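Local atomic coordinates of PcyX_EBK42635 (Marine metagenome, PDB entry 5OWG), a protein that probably uses electrons from ferredoxin to reduce biliverdin by four electrons to the pink pigment phycoerythrobilin. Residues E38-E43 against I223-S228; N49-N54 against R59-V64; M75-L80 against N230-V235. One frame throughout, in Å; residues are numbered along the deposited sequence.

In the fold
Interaction 2 lies within the antiparallel sheet, pairing strands 47-53 and 57-67; interaction 3 packs the C-terminal segment on one face of it, and interaction 1 joins a loop beside it to helix 220-229. Interactions 2 and 3 are about 7 Å apart between centres, their neighbouring strands joined through D63 O to H77 N (2.6 Å) and H61 N to C79 O (2.9 Å). Interaction 1 sits about 14 Å from interaction 2, and its loop holds N49 through N41 OD1 to N49 N (2.7 Å). R39 NH2 meets N230 OD1 at 2.9 Å, tying interaction 1 to interaction 3. In related bilin reductases the bilin binds between the sheet and the C-terminal helices, probably the side that H77 faces here.

Interaction 1: residues E38-E43 against I223-S228; sequences ERFNNE and IKLFCS
F40 pushes its ring against helix 220-229 and meets F226 and L225 there, and these three residues bury most of the surface in the contact. F226 sits over one face of the F40 ring. Its CB stands nearly above the ring centre, 3.8 Å from the F40 centroid and only 13° off the normal, a CH-pi contact. The F226 ring then turns its edge toward the same face, CD1 coming to 3.5 Å from F40 CD2. With the two planes at 80° and the centroids 5.2 Å apart, this is a T-shaped (edge-to-face) pair. F226 has CG anti to its backbone N (chi1 176°), which lets CB lie over the F40 face while CD1 reaches CD2. F40 CZ also presses on the helix backbone, 3.4 Å from F226 N.

L225 comes at F40 from another direction: its CB lies in the ring plane at the edge, 3.8 Å from F40 CZ. The opposite face of F40 is covered by CB of its own neighbour R39, so both faces are filled. Farther out the R39 side chain, bent at chi3, crosses that of L225 at about a right angle, with NH1 the atom nearest the leucine. Its polar partners lie elsewhere: NE bonds to G36 O and NH2 to N230 OD1. W47 meets both phenylalanine rings and links the group to strand 47-53.

No hydrogen bond spans the two segments. The loop between strands 30-32 and 47-53 is therefore fitted to helix 220-229 by shape and aromatic packing, while the arginine sets the end of its guanidinium, chiefly NH1, against the leucine and makes its hydrogen bonds to G36 and N230.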
loop_
_atom_site.group_PDB
_atom_site.type_symbol
_atom_site.label_atom_id
_atom_site.label_comp_id
_atom_site.label_asym_id
_atom_site.label_seq_id
_atom_site.Cartn_x
_atom_site.Cartn_y
_atom_site.Cartn_z
ATOM N N GLU A 38 -6.465 -14.452 -3.820
ATOM C CA GLU A 38 -7.128 -14.871 -5.050
ATOM C C GLU A 38 -8.614 -14.542 -5.029
ATOM O O GLU A 38 -9.233 -14.448 -6.095
ATOM C CB GLU A 38 -6.923 -16.371 -5.286
ATOM C CG GLU A 38 -7.728 -17.295 -4.372
ATOM C CD GLU A 38 -7.282 -17.233 -2.924
ATOM O OE1 GLU A 38 -6.125 -16.835 -2.672
ATOM O OE2 GLU A 38 -8.087 -17.584 -2.036
ATOM N N ARG A 39 -9.198 -14.363 -3.843
ATOM C CA ARG A 39 -10.604 -14.003 -3.730
ATOM C C ARG A 39 -10.866 -12.547 -4.090
ATOM O O ARG A 39 -12.031 -12.137 -4.119
ATOM C CB ARG A 39 -11.099 -14.262 -2.305
ATOM C CG ARG A 39 -10.811 -15.659 -1.780
ATOM C CD ARG A 39 -11.085 -15.749 -0.288
ATOM N NE ARG A 39 -10.209 -14.873 0.487
ATOM C CZ ARG A 39 -10.351 -14.627 1.786
ATOM N NH1 ARG A 39 -11.340 -15.186 2.472
ATOM N NH2 ARG A 39 -9.501 -13.816 2.404
ATOM N N PHE A 40 -9.820 -11.755 -4.353
ATOM C CA PHE A 40 -9.979 -10.322 -4.574
ATOM C C PHE A 40 -9.281 -9.849 -5.845
ATOM O O PHE A 40 -8.987 -8.656 -5.975
ATOM C CB PHE A 40 -9.465 -9.541 -3.363
ATOM C CG PHE A 40 -9.960 -10.077 -2.053
ATOM C CD1 PHE A 40 -11.318 -10.117 -1.778
ATOM C CD2 PHE A 40 -9.074 -10.547 -1.099
ATOM C CE1 PHE A 40 -11.781 -10.613 -0.575
ATOM C CE2 PHE A 40 -9.532 -11.045 0.108
ATOM C CZ PHE A 40 -10.886 -11.078 0.369
ATOM N N ASN A 41 -9.000 -10.756 -6.774
ATOM C CA ASN A 41 -8.586 -10.407 -8.131
ATOM C C ASN A 41 -9.727 -10.837 -9.050
ATOM O O ASN A 41 -9.719 -11.936 -9.607
ATOM C CB ASN A 41 -7.268 -11.075 -8.512
ATOM C CG ASN A 41 -6.064 -10.384 -7.895
ATOM O OD1 ASN A 41 -5.617 -9.342 -8.376
ATOM N ND2 ASN A 41 -5.529 -10.965 -6.829
ATOM N N ASN A 42 -10.717 -9.958 -9.197
ATOM C CA ASN A 42 -11.938 -10.251 -9.942
ATOM C C ASN A 42 -12.021 -9.278 -11.110
ATOM O O ASN A 42 -12.179 -8.070 -10.907
ATOM C CB ASN A 42 -13.164 -10.139 -9.036
ATOM C CG ASN A 42 -14.411 -10.739 -9.657
ATOM O OD1 ASN A 42 -14.676 -10.558 -10.846
ATOM N ND2 ASN A 42 -15.185 -11.463 -8.851
ATOM N N GLU A 43 -11.911 -9.806 -12.333
ATOM C CA GLU A 43 -11.909 -8.948 -13.512
ATOM C C GLU A 43 -13.226 -8.197 -13.669
ATOM O O GLU A 43 -13.241 -7.077 -14.190
ATOM C CB GLU A 43 -11.630 -9.780 -14.764
ATOM C CG GLU A 43 -10.355 -10.599 -14.695
ATOM C CD GLU A 43 -10.070 -11.325 -15.993
ATOM O OE1 GLU A 43 -10.837 -11.131 -16.961
ATOM O OE2 GLU A 43 -9.084 -12.087 -16.048
ATOM N N ILE A 223 -15.784 -7.124 1.134
ATOM C CA ILE A 223 -15.207 -6.004 1.879
ATOM C C ILE A 223 -14.741 -6.468 3.255
ATOM O O ILE A 223 -13.571 -6.312 3.622
ATOM C CB ILE A 223 -16.222 -4.851 1.987
ATOM C CG1 ILE A 223 -16.415 -4.191 0.621
ATOM C CG2 ILE A 223 -15.759 -3.808 2.999
ATOM C CD1 ILE A 223 -17.610 -3.260 0.541
ATOM N N LYS A 224 -15.656 -7.048 4.038
ATOM C CA LYS A 224 -15.285 -7.519 5.369
ATOM C C LYS A 224 -14.225 -8.612 5.292
ATOM O O LYS A 224 -13.358 -8.701 6.169
ATOM C CB LYS A 224 -16.523 -8.019 6.118
ATOM C CG LYS A 224 -16.218 -8.847 7.365
ATOM C CD LYS A 224 -15.365 -8.103 8.381
ATOM C CE LYS A 224 -14.797 -9.066 9.416
ATOM N NZ LYS A 224 -13.900 -8.395 10.399
ATOM N N LEU A 225 -14.281 -9.447 4.255
ATOM C CA LEU A 225 -13.252 -10.462 4.048
ATOM C C LEU A 225 -11.901 -9.816 3.754
ATOM O O LEU A 225 -10.886 -10.156 4.374
ATOM C CB LEU A 225 -13.672 -11.383 2.902
ATOM C CG LEU A 225 -13.516 -12.899 3.031
ATOM C CD1 LEU A 225 -14.189 -13.442 4.275
ATOM C CD2 LEU A 225 -14.113 -13.554 1.797
ATOM N N PHE A 226 -11.877 -8.872 2.810
ATOM C CA PHE A 226 -10.630 -8.230 2.400
ATOM C C PHE A 226 -10.046 -7.373 3.521
ATOM O O PHE A 226 -8.848 -7.454 3.818
ATOM C CB PHE A 226 -10.891 -7.389 1.149
ATOM C CG PHE A 226 -9.705 -6.602 0.676
ATOM C CD1 PHE A 226 -8.706 -7.205 -0.068
ATOM C CD2 PHE A 226 -9.605 -5.248 0.951
ATOM C CE1 PHE A 226 -7.619 -6.477 -0.514
ATOM C CE2 PHE A 226 -8.522 -4.515 0.507
ATOM C CZ PHE A 226 -7.528 -5.129 -0.226
ATOM N N CYS A 227 -10.877 -6.542 4.154
ATOM C CA CYS A 227 -10.373 -5.602 5.151
ATOM C C CYS A 227 -9.743 -6.307 6.347
ATOM O O CYS A 227 -8.853 -5.747 6.997
ATOM C CB CYS A 227 -11.504 -4.684 5.622
ATOM S SG CYS A 227 -12.016 -3.454 4.404
ATOM N N SER A 228 -10.183 -7.527 6.655
ATOM C CA SER A 228 -9.733 -8.209 7.863
ATOM C C SER A 228 -8.558 -9.149 7.628
ATOM O O SER A 228 -7.760 -9.365 8.547
ATOM C CB SER A 228 -10.892 -9.006 8.475
ATOM O OG SER A 228 -11.335 -10.022 7.594
#

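Interaction 2: residues N49-N54 against R59-V64; sequences NRTWNN and RAHLDV
N49 turns CG anti to its carbonyl carbon (chi1 -81°) while H61, from the facing strand, sends its ring out anti to the backbone N (chi1 176°), and the two ends meet. H61 NE2 donates to N49 OD1 at 2.9 Å, arriving in the carbonyl plane on a lone pair, although OD1 lies somewhat out of the imidazole plane. The other amide atom, ND2, bonds to F40 O, so the amide is gripped at both ends. D63 runs beside N49 with its carboxylate nearly parallel to the amide; its OD1 and N49 OD1, two acceptors 3.2 Å apart, do not bond. T51 completes this face, laying CG2 3.8 Å from H61 CD2.

On the other face, W52 sets its ring edge against L62, CZ3 to CB 3.7 Å. Its CZ2 also lies 3.6 Å above the plane of the R50 guanidinium, whose NE makes a salt bridge with E31. Helix 14-28 covers this side through I22 and L25.

The backbones hold the register at two hydrogen-bonded pairs. L62 N to R50 O (2.7 Å) is almost straight at 176°, and W52 N to A60 O is equally short. This is an antiparallel beta hairpin, here in the central sheet of the alpha/beta/alpha sandwich of ferredoxin-dependent bilin reductases.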
loop_
_atom_site.group_PDB
_atom_site.type_symbol
_atom_site.label_atom_id
_atom_site.label_comp_id
_atom_site.label_asym_id
_atom_site.label_seq_id
_atom_site.Cartn_x
_atom_site.Cartn_y
_atom_site.Cartn_z
ATOM N N ASN A 49 -5.311 -7.083 -7.009
ATOM C CA ASN A 49 -4.545 -7.043 -5.770
ATOM C C ASN A 49 -3.270 -7.843 -5.975
ATOM O O ASN A 49 -3.328 -9.025 -6.327
ATOM C CB ASN A 49 -5.355 -7.599 -4.594
ATOM C CG ASN A 49 -6.317 -6.579 -4.015
ATOM O OD1 ASN A 49 -5.932 -5.752 -3.187
ATOM N ND2 ASN A 49 -7.573 -6.633 -4.444
ATOM N N ARG A 50 -2.126 -7.201 -5.756
ATOM C CA ARG A 50 -0.830 -7.799 -6.032
ATOM C C ARG A 50 0.115 -7.492 -4.883
ATOM O O ARG A 50 0.085 -6.389 -4.328
ATOM C CB ARG A 50 -0.259 -7.263 -7.347
ATOM C CG ARG A 50 -1.117 -7.596 -8.554
ATOM C CD ARG A 50 -0.601 -6.913 -9.804
ATOM N NE ARG A 50 0.675 -7.467 -10.242
ATOM C CZ ARG A 50 1.425 -6.947 -11.208
ATOM N NH1 ARG A 50 1.035 -5.848 -11.839
ATOM N NH2 ARG A 50 2.572 -7.522 -11.539
ATOM N N THR A 51 0.956 -8.463 -4.529
ATOM C CA THR A 51 1.860 -8.311 -3.400
ATOM C C THR A 51 3.276 -8.702 -3.796
ATOM O O THR A 51 3.481 -9.674 -4.529
ATOM C CB THR A 51 1.404 -9.155 -2.203
ATOM O OG1 THR A 51 1.238 -10.520 -2.609
ATOM C CG2 THR A 51 0.090 -8.619 -1.646
ATOM N N TRP A 52 4.249 -7.929 -3.308
ATOM C CA TRP A 52 5.663 -8.220 -3.485
ATOM C C TRP A 52 6.339 -8.254 -2.122
ATOM O O TRP A 52 5.791 -7.784 -1.121
ATOM C CB TRP A 52 6.379 -7.171 -4.357
ATOM C CG TRP A 52 5.864 -7.000 -5.759
ATOM C CD1 TRP A 52 6.488 -7.380 -6.914
ATOM C CD2 TRP A 52 4.638 -6.375 -6.155
ATOM N NE1 TRP A 52 5.723 -7.037 -8.002
ATOM C CE2 TRP A 52 4.580 -6.420 -7.563
ATOM C CE3 TRP A 52 3.579 -5.786 -5.456
ATOM C CZ2 TRP A 52 3.507 -5.901 -8.284
ATOM C CZ3 TRP A 52 2.515 -5.271 -6.174
ATOM C CH2 TRP A 52 2.487 -5.332 -7.573
ATOM N N ASN A 53 7.545 -8.813 -2.091
ATOM C CA ASN A 53 8.389 -8.711 -0.910
ATOM C C ASN A 53 9.830 -8.991 -1.306
ATOM O O ASN A 53 10.108 -9.538 -2.377
ATOM C CB ASN A 53 7.939 -9.676 0.194
ATOM C CG ASN A 53 7.997 -11.131 -0.236
ATOM O OD1 ASN A 53 8.783 -11.509 -1.105
ATOM N ND2 ASN A 53 7.162 -11.958 0.378
ATOM N N ASN A 54 10.747 -8.596 -0.426
ATOM C CA ASN A 54 12.140 -8.994 -0.543
ATOM C C ASN A 54 12.707 -9.138 0.865
ATOM O O ASN A 54 11.983 -9.036 1.860
ATOM C CB ASN A 54 12.940 -8.001 -1.405
ATOM C CG ASN A 54 13.225 -6.681 -0.700
ATOM O OD1 ASN A 54 12.906 -6.494 0.474
ATOM N ND2 ASN A 54 13.841 -5.753 -1.428
ATOM N N ARG A 59 6.262 -7.148 3.161
ATOM C CA ARG A 59 5.015 -7.059 2.412
ATOM C C ARG A 59 4.901 -5.718 1.704
ATOM O O ARG A 59 5.068 -4.660 2.321
ATOM C CB ARG A 59 3.811 -7.273 3.335
ATOM C CG ARG A 59 2.488 -7.341 2.596
ATOM C CD ARG A 59 1.354 -7.774 3.511
ATOM N NE ARG A 59 0.120 -8.034 2.770
ATOM C CZ ARG A 59 -0.840 -7.138 2.554
ATOM N NH1 ARG A 59 -0.730 -5.900 3.022
ATOM N NH2 ARG A 59 -1.920 -7.483 1.867
ATOM N N ALA A 60 4.616 -5.781 0.405
ATOM C CA ALA A 60 4.298 -4.616 -0.413
ATOM C C ALA A 60 3.049 -4.959 -1.209
ATOM O O ALA A 60 3.057 -5.921 -1.981
ATOM C CB ALA A 60 5.456 -4.258 -1.347
ATOM N N HIS A 61 1.985 -4.178 -1.030
ATOM C CA HIS A 61 0.652 -4.559 -1.483
ATOM C C HIS A 61 0.071 -3.451 -2.346
ATOM O O HIS A 61 -0.052 -2.310 -1.892
ATOM C CB HIS A 61 -0.256 -4.841 -0.281
ATOM C CG HIS A 61 -1.673 -5.158 -0.643
ATOM N ND1 HIS A 61 -2.720 -4.971 0.232
ATOM C CD2 HIS A 61 -2.216 -5.659 -1.778
ATOM C CE1 HIS A 61 -3.849 -5.337 -0.349
ATOM N NE2 HIS A 61 -3.571 -5.759 -1.569
ATOM N N LEU A 62 -0.296 -3.790 -3.580
ATOM C CA LEU A 62 -0.927 -2.856 -4.506
ATOM C C LEU A 62 -2.376 -3.276 -4.709
ATOM O O LEU A 62 -2.644 -4.361 -5.238
ATOM C CB LEU A 62 -0.189 -2.814 -5.844
ATOM C CG LEU A 62 -0.794 -1.879 -6.898
ATOM C CD1 LEU A 62 -0.626 -0.421 -6.489
ATOM C CD2 LEU A 62 -0.182 -2.134 -8.266
ATOM N N ASP A 63 -3.301 -2.413 -4.296
ATOM C CA ASP A 63 -4.732 -2.654 -4.419
ATOM C C ASP A 63 -5.322 -1.595 -5.340
ATOM O O ASP A 63 -5.308 -0.405 -5.007
ATOM C CB ASP A 63 -5.407 -2.615 -3.047
ATOM C CG ASP A 63 -6.915 -2.524 -3.142
ATOM O OD1 ASP A 63 -7.488 -3.087 -4.098
ATOM O OD2 ASP A 63 -7.526 -1.877 -2.266
ATOM N N VAL A 64 -5.840 -2.027 -6.489
ATOM C CA VAL A 64 -6.365 -1.127 -7.509
ATOM C C VAL A 64 -7.786 -1.552 -7.848
ATOM O O VAL A 64 -8.034 -2.729 -8.137
ATOM C CB VAL A 64 -5.492 -1.127 -8.779
ATOM C CG1 VAL A 64 -6.053 -0.170 -9.833
ATOM C CG2 VAL A 64 -4.063 -0.754 -8.437
#

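Interaction 3: residues M75-L80 against N230-V235; sequences MAHLCL and NLFPFV
F232 carries L231 CD1 over one face of its ring, 3.7 Å above the plane and offset toward the rim, and takes C79 SG at the edge, in the ring plane. That sulfur is 3.5 Å from F232 CE1, a Cys sulfur-aromatic contact made side-on. H77 also receives F232 at its edge: F232 CZ lies 3.4 Å from H77 CE1, close to the imidazole plane, and the two ring planes stand at 81°. F232 thus spans two residues on the same face of one strand, its CZ on the histidine and its CE1 on the cysteine.

C79 and H77 both project from strand 73-82 in the middle of the antiparallel sheet, on the side facing the C-terminal segment that follows helix 220-229. In related bilin reductases the substrate is held between such a sheet and the C-terminal helices, and H77 therefore probably lies near the bilin pocket. Its ND1 bonds to D94 OD1 on the adjoining strand, which helps to fix the turn of the imidazole.

L231 crosses H77 at about a right angle, and its CD1 touches NE2 at 3.6 Å. With CG anti to the backbone N (chi1 169°) and CD1 turned by chi2, this one methyl group meets both aromatic rings. F232 also packs on S200 and Q203 of helix 189-204, and the carbonyls of L231 and F232 are bonded as well, L231 O by R59 NH1 and F232 O by Q204 NE2.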
loop_
_atom_site.group_PDB
_atom_site.type_symbol
_atom_site.label_atom_id
_atom_site.label_comp_id
_atom_site.label_asym_id
_atom_site.label_seq_id
_atom_site.Cartn_x
_atom_site.Cartn_y
_atom_site.Cartn_z
ATOM N N MET A 75 -9.663 3.872 -7.812
ATOM C CA MET A 75 -8.912 4.081 -6.588
ATOM C C MET A 75 -7.703 3.161 -6.591
ATOM O O MET A 75 -7.633 2.191 -7.349
ATOM C CB MET A 75 -9.785 3.834 -5.347
ATOM C CG MET A 75 -9.816 2.395 -4.839
ATOM S SD MET A 75 -8.382 1.880 -3.865
ATOM C CE MET A 75 -8.406 3.057 -2.516
ATOM N N ALA A 76 -6.745 3.483 -5.730
ATOM C CA ALA A 76 -5.559 2.659 -5.581
ATOM C C ALA A 76 -5.054 2.775 -4.153
ATOM O O ALA A 76 -5.185 3.820 -3.510
ATOM C CB ALA A 76 -4.460 3.063 -6.571
ATOM N N HIS A 77 -4.482 1.679 -3.665
ATOM C CA HIS A 77 -3.904 1.616 -2.332
ATOM C C HIS A 77 -2.563 0.912 -2.430
ATOM O O HIS A 77 -2.444 -0.119 -3.099
ATOM C CB HIS A 77 -4.837 0.880 -1.361
ATOM C CG HIS A 77 -4.180 0.458 -0.085
ATOM N ND1 HIS A 77 -4.130 1.270 1.029
ATOM C CD2 HIS A 77 -3.554 -0.693 0.260
ATOM C CE1 HIS A 77 -3.498 0.639 2.002
ATOM N NE2 HIS A 77 -3.138 -0.553 1.562
ATOM N N LEU A 78 -1.551 1.479 -1.777
ATOM C CA LEU A 78 -0.197 0.943 -1.834
ATOM C C LEU A 78 0.435 1.088 -0.460
ATOM O O LEU A 78 0.517 2.199 0.073
ATOM C CB LEU A 78 0.639 1.662 -2.900
ATOM C CG LEU A 78 2.077 1.167 -3.087
ATOM C CD1 LEU A 78 2.115 -0.270 -3.586
ATOM C CD2 LEU A 78 2.828 2.076 -4.042
ATOM N N CYS A 79 0.883 -0.031 0.105
ATOM C CA CYS A 79 1.456 -0.049 1.441
ATOM C C CYS A 79 2.659 -0.977 1.458
ATOM O O CYS A 79 2.664 -2.022 0.801
ATOM C CB CYS A 79 0.439 -0.511 2.489
ATOM S SG CYS A 79 1.012 -0.304 4.176
ATOM N N LEU A 80 3.680 -0.587 2.221
ATOM C CA LEU A 80 4.901 -1.372 2.364
ATOM C C LEU A 80 5.239 -1.514 3.840
ATOM O O LEU A 80 5.425 -0.510 4.535
ATOM C CB LEU A 80 6.072 -0.723 1.620
ATOM C CG LEU A 80 6.325 -1.152 0.172
ATOM C CD1 LEU A 80 5.276 -0.582 -0.770
ATOM C CD2 LEU A 80 7.724 -0.742 -0.273
ATOM N N ASN A 230 -6.609 -9.540 4.244
ATOM C CA ASN A 230 -5.669 -9.334 3.147
ATOM C C ASN A 230 -5.383 -7.859 2.894
ATOM O O ASN A 230 -4.978 -7.499 1.782
ATOM C CB ASN A 230 -6.203 -9.981 1.865
ATOM C CG ASN A 230 -6.137 -11.492 1.905
ATOM O OD1 ASN A 230 -7.121 -12.158 2.228
ATOM N ND2 ASN A 230 -4.971 -12.044 1.581
ATOM N N LEU A 231 -5.584 -7.001 3.891
ATOM C CA LEU A 231 -5.334 -5.572 3.748
ATOM C C LEU A 231 -4.177 -5.121 4.628
ATOM O O LEU A 231 -3.167 -4.636 4.109
ATOM C CB LEU A 231 -6.616 -4.795 4.073
ATOM C CG LEU A 231 -6.445 -3.282 4.214
ATOM C CD1 LEU A 231 -5.707 -2.695 3.019
ATOM C CD2 LEU A 231 -7.788 -2.598 4.405
ATOM N N PHE A 232 -4.296 -5.261 5.945
ATOM C CA PHE A 232 -3.183 -5.068 6.873
ATOM C C PHE A 232 -3.119 -6.288 7.780
ATOM O O PHE A 232 -3.475 -6.223 8.963
ATOM C CB PHE A 232 -3.341 -3.777 7.676
ATOM C CG PHE A 232 -3.347 -2.543 6.828
ATOM C CD1 PHE A 232 -2.190 -2.113 6.203
ATOM C CD2 PHE A 232 -4.506 -1.811 6.657
ATOM C CE1 PHE A 232 -2.194 -0.981 5.415
ATOM C CE2 PHE A 232 -4.516 -0.684 5.865
ATOM C CZ PHE A 232 -3.357 -0.264 5.249
ATOM N N PRO A 233 -2.674 -7.423 7.251
ATOM C CA PRO A 233 -2.672 -8.652 8.048
ATOM C C PRO A 233 -1.737 -8.544 9.238
ATOM O O PRO A 233 -0.716 -7.854 9.201
ATOM C CB PRO A 233 -2.184 -9.722 7.061
ATOM C CG PRO A 233 -2.328 -9.107 5.703
ATOM C CD PRO A 233 -2.121 -7.646 5.905
ATOM N N PHE A 234 -2.107 -9.237 10.309
ATOM C CA PHE A 234 -1.244 -9.348 11.469
ATOM C C PHE A 234 -0.245 -10.480 11.263
ATOM O O PHE A 234 -0.496 -11.431 10.517
ATOM C CB PHE A 234 -2.070 -9.596 12.731
ATOM C CG PHE A 234 -3.073 -8.516 13.017
ATOM C CD1 PHE A 234 -2.714 -7.396 13.749
ATOM C CD2 PHE A 234 -4.374 -8.620 12.556
ATOM C CE1 PHE A 234 -3.634 -6.401 14.014
ATOM C CE2 PHE A 234 -5.298 -7.627 12.818
ATOM C CZ PHE A 234 -4.927 -6.516 13.548
ATOM N N VAL A 235 0.901 -10.364 11.928
ATOM C CA VAL A 235 1.990 -11.324 11.791
ATOM C C VAL A 235 2.055 -12.161 13.059
ATOM O O VAL A 235 1.815 -11.658 14.162
ATOM C CB VAL A 235 3.340 -10.625 11.511
ATOM C CG1 VAL A 235 3.129 -9.177 11.063
ATOM C CG2 VAL A 235 4.269 -10.684 12.726
#